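Local coordinates for aspartate aminotransferase, mitochondrial (Trypanosoma brucei brucei, PDB 4W5K), which probably catalyses the pyridoxal-phosphate-dependent transfer of an amino group between L-aspartate and 2-oxoglutarate, working as a homodimer, at residues Tyr122-Gly127 / Cys178-Thr183; Tyr145-Pro150 / Thr183-Thr188; Gly102-Gly107 / Phe207-Tyr212. The protein carries 1 engineered substitution. All blocks are in the same frame, centred on the assembly; numbering follows the deposited sequence.

Interaction 1 of 3, residues Tyr122-Gly127 / Cys178-Thr183. With PLP (pyridoxal-5'-phosphate), chain C.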
loop_
_atom_site.group_PDB
_atom_site.type_symbol
_atom_site.label_atom_id
_atom_site.label_comp_id
_atom_site.label_asym_id
_atom_site.label_seq_id
_atom_site.Cartn_x
_atom_site.Cartn_y
_atom_site.Cartn_z
ATOM N N TYR A 122 5.073 3.589 -24.405
ATOM C CA TYR A 122 4.123 3.217 -25.449
ATOM C C TYR A 122 3.212 2.112 -24.931
ATOM O O TYR A 122 3.699 1.132 -24.372
ATOM C CB TYR A 122 4.842 2.733 -26.707
ATOM C CG TYR A 122 5.471 3.827 -27.527
ATOM C CD1 TYR A 122 6.642 4.432 -27.105
ATOM C CD2 TYR A 122 4.899 4.250 -28.721
ATOM C CE1 TYR A 122 7.237 5.439 -27.873
ATOM C CE2 TYR A 122 5.473 5.258 -29.481
ATOM C CZ TYR A 122 6.639 5.842 -29.050
ATOM O OH TYR A 122 7.221 6.846 -29.810
ATOM N N GLY A 123 1.903 2.262 -25.123
ATOM C CA GLY A 123 0.961 1.243 -24.659
ATOM C C GLY A 123 -0.036 0.958 -25.777
ATOM O O GLY A 123 -0.125 1.714 -26.740
ATOM N N PRO A 124 -0.806 -0.135 -25.645
ATOM C CA PRO A 124 -1.751 -0.432 -26.735
ATOM C C PRO A 124 -2.807 0.672 -26.861
ATOM O O PRO A 124 -3.202 1.272 -25.839
ATOM C CB PRO A 124 -2.389 -1.779 -26.312
ATOM C CG PRO A 124 -2.172 -1.866 -24.815
ATOM C CD PRO A 124 -0.873 -1.101 -24.531
ATOM N N ASP A 125 -3.256 0.920 -28.088
ATOM C CA ASP A 125 -4.184 2.019 -28.376
ATOM C C ASP A 125 -5.461 1.917 -27.540
ATOM O O ASP A 125 -5.997 2.930 -27.089
ATOM C CB ASP A 125 -4.504 2.092 -29.886
ATOM C CG ASP A 125 -5.008 0.769 -30.477
ATOM O OD1 ASP A 125 -5.268 -0.207 -29.752
ATOM O OD2 ASP A 125 -5.155 0.739 -31.707
ATOM N N VAL A 126 -5.925 0.695 -27.317
ATOM C CA VAL A 126 -6.975 0.430 -26.339
ATOM C C VAL A 126 -6.335 -0.308 -25.187
ATOM O O VAL A 126 -5.793 -1.403 -25.359
ATOM C CB VAL A 126 -8.133 -0.420 -26.922
ATOM C CG1 VAL A 126 -9.187 -0.685 -25.838
ATOM C CG2 VAL A 126 -8.744 0.269 -28.111
ATOM N N GLY A 127 -6.354 0.309 -24.017
ATOM C CA GLY A 127 -5.639 -0.249 -22.895
ATOM C C GLY A 127 -6.327 -0.053 -21.561
ATOM O O GLY A 127 -7.486 0.373 -21.458
ATOM N N CYS A 178 -1.127 -11.428 -21.077
ATOM C CA CYS A 178 -2.289 -12.228 -21.506
ATOM C C CYS A 178 -3.528 -11.652 -20.867
ATOM O O CYS A 178 -3.434 -10.833 -19.936
ATOM C CB CYS A 178 -2.157 -13.715 -21.150
ATOM S SG CYS A 178 -1.748 -14.086 -19.435
ATOM N N ALA A 179 -4.683 -12.084 -21.363
ATOM C CA ALA A 179 -5.968 -11.497 -20.996
ATOM C C ALA A 179 -5.907 -9.964 -21.011
ATOM O O ALA A 179 -6.159 -9.288 -20.002
ATOM C CB ALA A 179 -6.457 -12.040 -19.617
ATOM N N HIS A 180 -5.576 -9.426 -22.183
ATOM C CA HIS A 180 -5.584 -7.991 -22.365
ATOM C C HIS A 180 -6.860 -7.357 -21.786
ATOM O O HIS A 180 -7.975 -7.821 -22.045
ATOM C CB HIS A 180 -5.444 -7.658 -23.850
ATOM C CG HIS A 180 -5.425 -6.189 -24.134
ATOM N ND1 HIS A 180 -6.563 -5.477 -24.452
ATOM C CD2 HIS A 180 -4.406 -5.296 -24.145
ATOM C CE1 HIS A 180 -6.244 -4.207 -24.645
ATOM N NE2 HIS A 180 -4.942 -4.071 -24.465
ATOM N N ASN A 181 -6.673 -6.332 -20.959
ATOM C CA ASN A 181 -7.775 -5.600 -20.340
ATOM C C ASN A 181 -7.765 -4.222 -21.006
ATOM O O ASN A 181 -6.791 -3.461 -20.872
ATOM C CB ASN A 181 -7.568 -5.546 -18.803
ATOM C CG ASN A 181 -8.674 -4.802 -18.052
ATOM O OD1 ASN A 181 -9.543 -4.155 -18.633
ATOM N ND2 ASN A 181 -8.614 -4.871 -16.734
ATOM N N PRO A 182 -8.861 -3.837 -21.667
ATOM C CA PRO A 182 -10.247 -4.295 -21.568
ATOM C C PRO A 182 -10.794 -5.168 -22.706
ATOM O O PRO A 182 -11.979 -5.500 -22.648
ATOM C CB PRO A 182 -11.004 -2.970 -21.550
ATOM C CG PRO A 182 -10.241 -2.144 -22.584
ATOM C CD PRO A 182 -8.776 -2.580 -22.436
ATOM N N THR A 183 -9.993 -5.528 -23.709
ATOM C CA THR A 183 -10.575 -6.111 -24.925
ATOM C C THR A 183 -10.617 -7.635 -24.929
ATOM O O THR A 183 -11.448 -8.223 -25.624
ATOM C CB THR A 183 -9.803 -5.678 -26.182
ATOM O OG1 THR A 183 -8.546 -6.365 -26.208
ATOM C CG2 THR A 183 -9.573 -4.166 -26.173
HETATM N N1 PLP C . -3.079 -4.274 -14.833
HETATM C C2 PLP C . -4.164 -4.855 -15.446
HETATM C C2A PLP C . -4.082 -5.132 -16.913
HETATM C C3 PLP C . -5.308 -5.174 -14.714
HETATM O O3 PLP C . -6.406 -5.735 -15.307
HETATM C C4 PLP C . -5.349 -4.908 -13.352
HETATM C C4A PLP C . -6.493 -5.470 -12.555
HETATM O O4A PLP C . -7.590 -4.909 -12.615
HETATM C C5 PLP C . -4.249 -4.322 -12.728
HETATM C C6 PLP C . -3.108 -4.022 -13.474
HETATM C C5A PLP C . -4.279 -3.994 -11.242
HETATM O O4P PLP C . -4.111 -5.152 -10.473
HETATM P P PLP C . -3.965 -5.098 -8.924
HETATM O O1P PLP C . -5.306 -5.218 -8.264
HETATM O O2P PLP C . -3.290 -3.811 -8.518
HETATM O O3P PLP C . -3.098 -6.288 -8.585
#

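Interaction 2 of 3, residues Tyr145-Pro150 / Thr183-Thr188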
loop_
_atom_site.group_PDB
_atom_site.type_symbol
_atom_site.label_atom_id
_atom_site.label_comp_id
_atom_site.label_asym_id
_atom_site.label_seq_id
_atom_site.Cartn_x
_atom_site.Cartn_y
_atom_site.Cartn_z
ATOM N N TYR A 145 0.329 2.572 -29.413
ATOM C CA TYR A 145 0.656 1.803 -30.622
ATOM C C TYR A 145 -0.586 1.060 -31.093
ATOM O O TYR A 145 -1.442 0.686 -30.287
ATOM C CB TYR A 145 1.815 0.812 -30.402
ATOM C CG TYR A 145 1.681 -0.202 -29.267
ATOM C CD1 TYR A 145 0.869 -1.327 -29.387
ATOM C CD2 TYR A 145 2.425 -0.064 -28.098
ATOM C CE1 TYR A 145 0.773 -2.271 -28.356
ATOM C CE2 TYR A 145 2.335 -1.002 -27.061
ATOM C CZ TYR A 145 1.513 -2.095 -27.193
ATOM O OH TYR A 145 1.425 -3.018 -26.178
ATOM N N SER A 146 -0.673 0.850 -32.401
ATOM C CA SER A 146 -1.774 0.105 -32.977
ATOM C C SER A 146 -1.864 -1.275 -32.348
ATOM O O SER A 146 -0.849 -1.950 -32.148
ATOM C CB SER A 146 -1.599 -0.009 -34.490
ATOM O OG SER A 146 -1.571 1.265 -35.109
ATOM N N TYR A 147 -3.076 -1.694 -32.011
ATOM C CA TYR A 147 -3.255 -2.961 -31.313
ATOM C C TYR A 147 -4.630 -3.530 -31.582
ATOM O O TYR A 147 -4.759 -4.612 -32.160
ATOM C CB TYR A 147 -3.044 -2.796 -29.789
ATOM C CG TYR A 147 -3.106 -4.112 -29.050
ATOM C CD1 TYR A 147 -2.011 -4.969 -29.030
ATOM C CD2 TYR A 147 -4.263 -4.504 -28.381
ATOM C CE1 TYR A 147 -2.062 -6.182 -28.365
ATOM C CE2 TYR A 147 -4.333 -5.735 -27.706
ATOM C CZ TYR A 147 -3.220 -6.565 -27.712
ATOM O OH TYR A 147 -3.231 -7.769 -27.051
ATOM N N TYR A 148 -5.666 -2.804 -31.176
ATOM C CA TYR A 148 -7.040 -3.313 -31.333
ATOM C C TYR A 148 -7.666 -2.915 -32.668
ATOM O O TYR A 148 -7.578 -1.760 -33.105
ATOM C CB TYR A 148 -7.914 -2.816 -30.177
ATOM C CG TYR A 148 -9.360 -3.259 -30.241
ATOM C CD1 TYR A 148 -9.724 -4.561 -29.922
ATOM C CD2 TYR A 148 -10.364 -2.367 -30.595
ATOM C CE1 TYR A 148 -11.057 -4.966 -29.964
ATOM C CE2 TYR A 148 -11.678 -2.750 -30.625
ATOM C CZ TYR A 148 -12.022 -4.063 -30.312
ATOM O OH TYR A 148 -13.345 -4.472 -30.363
ATOM N N ASP A 149 -8.294 -3.894 -33.317
ATOM C CA ASP A 149 -8.982 -3.700 -34.598
ATOM C C ASP A 149 -10.486 -3.719 -34.350
ATOM O O ASP A 149 -11.054 -4.778 -34.095
ATOM C CB ASP A 149 -8.564 -4.805 -35.576
ATOM C CG ASP A 149 -9.143 -4.624 -36.982
ATOM O OD1 ASP A 149 -10.164 -3.923 -37.151
ATOM O OD2 ASP A 149 -8.558 -5.208 -37.923
ATOM N N PRO A 150 -11.142 -2.551 -34.413
ATOM C CA PRO A 150 -12.566 -2.514 -34.054
ATOM C C PRO A 150 -13.461 -3.217 -35.098
ATOM O O PRO A 150 -14.571 -3.632 -34.751
ATOM C CB PRO A 150 -12.882 -1.010 -33.986
ATOM C CG PRO A 150 -11.533 -0.297 -34.028
ATOM C CD PRO A 150 -10.635 -1.223 -34.799
ATOM N N THR A 183 -9.993 -5.528 -23.709
ATOM C CA THR A 183 -10.575 -6.111 -24.925
ATOM C C THR A 183 -10.617 -7.635 -24.929
ATOM O O THR A 183 -11.448 -8.223 -25.624
ATOM C CB THR A 183 -9.803 -5.678 -26.182
ATOM O OG1 THR A 183 -8.546 -6.365 -26.208
ATOM C CG2 THR A 183 -9.573 -4.166 -26.173
ATOM N N GLY A 184 -9.743 -8.274 -24.152
ATOM C CA GLY A 184 -9.613 -9.723 -24.220
ATOM C C GLY A 184 -8.794 -10.191 -25.425
ATOM O O GLY A 184 -8.549 -11.384 -25.595
ATOM N N VAL A 185 -8.353 -9.256 -26.270
ATOM C CA VAL A 185 -7.619 -9.628 -27.490
ATOM C C VAL A 185 -6.141 -9.891 -27.181
ATOM O O VAL A 185 -5.445 -8.973 -26.732
ATOM C CB VAL A 185 -7.737 -8.512 -28.541
ATOM C CG1 VAL A 185 -6.781 -8.752 -29.756
ATOM C CG2 VAL A 185 -9.193 -8.378 -28.967
ATOM N N ASP A 186 -5.676 -11.127 -27.379
ATOM C CA ASP A 186 -4.282 -11.516 -27.098
ATOM C C ASP A 186 -3.571 -11.980 -28.373
ATOM O O ASP A 186 -4.106 -12.796 -29.114
ATOM C CB ASP A 186 -4.176 -12.686 -26.120
ATOM C CG ASP A 186 -4.538 -12.331 -24.702
ATOM O OD1 ASP A 186 -4.640 -11.123 -24.412
ATOM O OD2 ASP A 186 -4.700 -13.293 -23.902
ATOM N N PRO A 187 -2.333 -11.528 -28.583
ATOM C CA PRO A 187 -1.526 -12.164 -29.641
ATOM C C PRO A 187 -1.233 -13.624 -29.300
ATOM O O PRO A 187 -1.236 -13.994 -28.119
ATOM C CB PRO A 187 -0.234 -11.328 -29.657
ATOM C CG PRO A 187 -0.577 -10.057 -28.866
ATOM C CD PRO A 187 -1.567 -10.522 -27.830
ATOM N N THR A 188 -1.042 -14.455 -30.326
ATOM C CA THR A 188 -0.597 -15.841 -30.144
ATOM C C THR A 188 0.880 -15.861 -29.801
ATOM O O THR A 188 1.563 -14.826 -29.922
ATOM C CB THR A 188 -0.802 -16.660 -31.413
ATOM O OG1 THR A 188 0.083 -16.155 -32.430
ATOM C CG2 THR A 188 -2.246 -16.530 -31.875
#

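Interaction 3 of 3, residues Gly102-Gly107 / Phe207-Tyr212. With PLP (pyridoxal-5'-phosphate), chain C.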
loop_
_atom_site.group_PDB
_atom_site.type_symbol
_atom_site.label_atom_id
_atom_site.label_comp_id
_atom_site.label_asym_id
_atom_site.label_seq_id
_atom_site.Cartn_x
_atom_site.Cartn_y
_atom_site.Cartn_z
ATOM N N GLY A 102 0.775 -1.341 -7.729
ATOM C CA GLY A 102 1.994 -0.885 -7.047
ATOM C C GLY A 102 3.254 -1.201 -7.856
ATOM O O GLY A 102 4.183 -0.384 -7.953
ATOM N N ALA A 103 3.304 -2.385 -8.464
ATOM C CA ALA A 103 4.467 -2.715 -9.278
ATOM C C ALA A 103 4.584 -1.800 -10.497
ATOM O O ALA A 103 5.682 -1.397 -10.870
ATOM C CB ALA A 103 4.418 -4.196 -9.743
ATOM N N LEU A 104 3.457 -1.482 -11.139
ATOM C CA LEU A 104 3.493 -0.553 -12.285
ATOM C C LEU A 104 4.015 0.810 -11.856
ATOM O O LEU A 104 4.829 1.425 -12.551
ATOM C CB LEU A 104 2.103 -0.398 -12.900
ATOM C CG LEU A 104 1.691 -1.679 -13.618
ATOM C CD1 LEU A 104 0.175 -1.702 -13.765
ATOM C CD2 LEU A 104 2.403 -1.777 -15.029
ATOM N N ARG A 105 3.520 1.307 -10.726
ATOM C CA ARG A 105 3.923 2.627 -10.235
ATOM C C ARG A 105 5.383 2.653 -9.763
ATOM O O ARG A 105 6.163 3.545 -10.170
ATOM C CB ARG A 105 3.006 3.083 -9.086
ATOM C CG ARG A 105 3.452 4.375 -8.357
ATOM C CD ARG A 105 3.542 5.580 -9.298
ATOM N NE ARG A 105 3.954 6.779 -8.561
ATOM C CZ ARG A 105 3.119 7.634 -7.961
ATOM N NH1 ARG A 105 1.806 7.422 -8.011
ATOM N NH2 ARG A 105 3.605 8.709 -7.323
ATOM N N ILE A 106 5.752 1.711 -8.893
ATOM C CA ILE A 106 7.132 1.669 -8.388
ATOM C C ILE A 106 8.105 1.402 -9.552
ATOM O O ILE A 106 9.144 2.038 -9.643
ATOM C CB ILE A 106 7.311 0.622 -7.284
ATOM C CG1 ILE A 106 6.530 1.050 -6.027
ATOM C CG2 ILE A 106 8.782 0.438 -6.945
ATOM C CD1 ILE A 106 7.032 2.317 -5.343
ATOM N N GLY A 107 7.753 0.476 -10.444
ATOM C CA GLY A 107 8.568 0.259 -11.643
ATOM C C GLY A 107 8.711 1.502 -12.474
ATOM O O GLY A 107 9.822 1.823 -12.944
ATOM N N PHE A 207 8.085 -3.496 -20.800
ATOM C CA PHE A 207 7.454 -3.405 -19.462
ATOM C C PHE A 207 6.209 -4.285 -19.548
ATOM O O PHE A 207 5.206 -3.902 -20.145
ATOM C CB PHE A 207 7.107 -1.945 -19.147
ATOM C CG PHE A 207 6.916 -1.628 -17.676
ATOM C CD1 PHE A 207 6.257 -2.494 -16.821
ATOM C CD2 PHE A 207 7.433 -0.428 -17.169
ATOM C CE1 PHE A 207 6.082 -2.173 -15.456
ATOM C CE2 PHE A 207 7.270 -0.076 -15.797
ATOM C CZ PHE A 207 6.595 -0.959 -14.938
ATOM N N VAL A 208 6.304 -5.474 -18.978
ATOM C CA VAL A 208 5.218 -6.475 -19.045
ATOM C C VAL A 208 4.263 -6.305 -17.876
ATOM O O VAL A 208 4.671 -6.383 -16.717
ATOM C CB VAL A 208 5.780 -7.877 -19.029
ATOM C CG1 VAL A 208 4.614 -8.938 -19.003
ATOM C CG2 VAL A 208 6.638 -8.095 -20.239
ATOM N N ASP A 209 3.002 -6.029 -18.174
ATOM C CA ASP A 209 1.948 -6.060 -17.160
ATOM C C ASP A 209 1.347 -7.465 -17.203
ATOM O O ASP A 209 0.657 -7.833 -18.161
ATOM C CB ASP A 209 0.894 -4.967 -17.431
ATOM C CG ASP A 209 -0.207 -4.923 -16.363
ATOM O OD1 ASP A 209 -0.317 -5.877 -15.569
ATOM O OD2 ASP A 209 -0.971 -3.931 -16.319
ATOM N N MET A 210 1.673 -8.272 -16.196
ATOM C CA MET A 210 1.182 -9.655 -16.117
ATOM C C MET A 210 0.214 -9.778 -14.949
ATOM O O MET A 210 0.605 -10.160 -13.833
ATOM C CB MET A 210 2.335 -10.656 -15.942
ATOM C CG MET A 210 1.832 -12.124 -16.022
ATOM S SD MET A 210 3.143 -13.345 -16.161
ATOM C CE MET A 210 3.909 -13.184 -14.556
ATOM N N ALA A 211 -1.040 -9.432 -15.210
ATOM C CA ALA A 211 -2.040 -9.383 -14.137
ATOM C C ALA A 211 -2.821 -10.682 -14.011
ATOM O O ALA A 211 -3.541 -10.841 -13.036
ATOM C CB ALA A 211 -3.025 -8.191 -14.373
ATOM N N TYR A 212 -2.696 -11.602 -14.976
ATOM C CA TYR A 212 -3.569 -12.774 -15.014
ATOM C C TYR A 212 -2.851 -14.081 -15.323
ATOM O O TYR A 212 -3.427 -14.943 -15.960
ATOM C CB TYR A 212 -4.692 -12.567 -16.057
ATOM C CG TYR A 212 -5.506 -11.324 -15.788
ATOM C CD1 TYR A 212 -6.457 -11.321 -14.780
ATOM C CD2 TYR A 212 -5.315 -10.152 -16.534
ATOM C CE1 TYR A 212 -7.203 -10.194 -14.495
ATOM C CE2 TYR A 212 -6.053 -9.002 -16.255
ATOM C CZ TYR A 212 -6.995 -9.039 -15.219
ATOM O OH TYR A 212 -7.744 -7.930 -14.914
HETATM N N1 PLP C . -3.079 -4.274 -14.833
HETATM C C2 PLP C . -4.164 -4.855 -15.446
HETATM C C2A PLP C . -4.082 -5.132 -16.913
HETATM C C3 PLP C . -5.308 -5.174 -14.714
HETATM O O3 PLP C . -6.406 -5.735 -15.307
HETATM C C4 PLP C . -5.349 -4.908 -13.352
HETATM C C4A PLP C . -6.493 -5.470 -12.555
HETATM O O4A PLP C . -7.590 -4.909 -12.615
HETATM C C5 PLP C . -4.249 -4.322 -12.728
HETATM C C6 PLP C . -3.108 -4.022 -13.474
HETATM C C5A PLP C . -4.279 -3.994 -11.242
HETATM O O4P PLP C . -4.111 -5.152 -10.473
HETATM P P PLP C . -3.965 -5.098 -8.924
HETATM O O1P PLP C . -5.306 -5.218 -8.264
HETATM O O2P PLP C . -3.290 -3.811 -8.518
HETATM O O3P PLP C . -3.098 -6.288 -8.585
#

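Interaction 1 of 3, residues Tyr122-Gly127 / Cys178-Thr183
Val-126 and Pro-124 meet the side of the His-180 imidazole in a buried contact. The ring points at the 122-127 segment because its CG stands anti to the backbone N (chi1 -179°). The carbonyl O of Val-126 sits at the ring edge, near its plane, 2.9 Å from His-180 CE1. Pro-124 comes to the rim further round, past NE2 toward CD2, with CG 3.6 Å from His-180 NE2. At the other nitrogen, His-180 ND1 shares a hydrogen bond of 2.8 Å with Thr-183 OG1, and either atom could be the donor. This bond helps fix the rotation of the ring.

Beside the imidazole lies an apolar patch. Val-126 CG1 touches Thr-183 CG2 at 3.5 Å and Pro-182 CG at 3.7 Å. The carbonyl O of Gly-127 comes 3.4 Å from Pro-182 CD. The peptide bond before Pro-182 is cis, as in related aminotransferases. Just before this bend, Asn-181 extends away from the 122-127 segment. Its ND2 donates to O3 of the cofactor at 2.8 Å, with an N-H...O angle of 158°.

The packing slackens toward Asp-125, which is exposed and makes no contact with 178-183. Its OD1 takes a weak bond from Val-126 N and a further one from Tyr-148 N.

Pro-124 ends strand 120-124, between strands 172-176 and 141-149, and its side chain also touches His-176 and Tyr-147. The 178-183 loop follows strand 172-176, and Tyr-349 of strand 347-349 packs on Val-126, Pro-182 and Thr-183.

Interaction 2 of 3, residues Tyr145-Pro150 / Thr183-Thr188
Tyr-147 OH donates a short hydrogen bond of 2.5 Å to the carbonyl O of Val-185. The C=O...O angle is 143°, and the hydroxyl is tilted 27° from the carbonyl plane. The phenol spans the gap because CG extends anti to the backbone N (chi1 -175°). Pro-187 crosses the end of this side chain at about a right angle, with its CD 3.3 Å from Tyr-147 OH.

Tyr-148 adds apolar contacts of its own. Its CD1 lies 3.8 Å from Thr-183 CG2, and the two side chains run past each other in opposite directions. Val-185 CG2 sits at the edge of the same ring, 4.0 Å from Tyr-148 CD1.

The next shell sets the loop. Thr-183 OG1, which also bonds His-180 ND1, accepts from Val-185 N at 2.9 Å and so forms an ST turn. Asp-186 OD1 and OD2 take the backbone N atoms of His-180 and Ala-179. On the strand side, the backbone of Tyr-147 bonds that of Asn-156, and its ring meets the His-180 ring. Tyr-349 meets the Tyr-148 ring edge-to-face, while Leu-155 backs Val-185 and Pro-187.

One directed bond therefore works inside a mostly hydrocarbon contact. It gives a buried carbonyl a donor and links the end of strand 141-149 to the loop before helix 189-201. The remaining contacts are van der Waals and follow shape more than direction.

Interaction 3 of 3, residues Gly102-Gly107 / Phe207-Tyr212
Leu-104 swings its CG opposite its own carbonyl carbon (chi1 -70°), while Phe-207 reaches for it with CG anti to the backbone N (chi1 -160°). Here a helix packs on the central sheet of the large domain of a fold type I pyridoxal-phosphate enzyme. Helix segment 102-107 and strand segment 207-210 run nearly antiparallel, at 165°, with their axes 10.0 Å apart.

The two side chains cross at a slant, and Leu-104 CD2 rests 3.7 Å from Phe-207 CE1. The far edge of the phenyl ring meets backbone: Phe-207 CE2 is 4.0 Å from Gly-107 C. Gly-107 has no side chain, so the ring can lie close to the helix. Phe-135 adds an edge-to-face contact to Phe-207.

The other branch of Leu-104 reaches toward the cofactor. Its CD1 is 3.6 Å from Asp-209 OD2 and 4.0 Å from PLP C6. Asp-209 OD2 also lies 2.6 Å from PLP N1, an arrangement consistent with an aspartate that keeps the pyridine nitrogen protonated, as in relatives. His-131 NE2 bonds the same oxygen and helps position it. Gly-100 N and Thr-101 OG1, at the start of the helix, also bond the cofactor.

Beyond the strand, Ala-211 CB packs 3.7 Å from PLP C2. Tyr-212 OH shares a 2.6 Å hydrogen bond with PLP O3, and either atom could be the donor.

Overall arrangement
From the N terminus, helix segment 102-107 opens the longest loop, which interaction 3 closes about a hundred residues later at 207-212. Interactions 1 and 2 both nest inside it. Strand 120-124 comes next, then strand 141-149, its neighbour in the sheet. The loop after strand 172-176 then answers both in turn: 178-183 closes interaction 1, and 183-188 closes interaction 2. These two therefore cross along the chain and share Thr-183. Strand 205-210 follows and completes the set. Interactions 1 and 3 meet at the cofactor, whereas interactions 2 and 3 stay about 7 Å apart at their nearest atoms. All three reach the same mixed sheet.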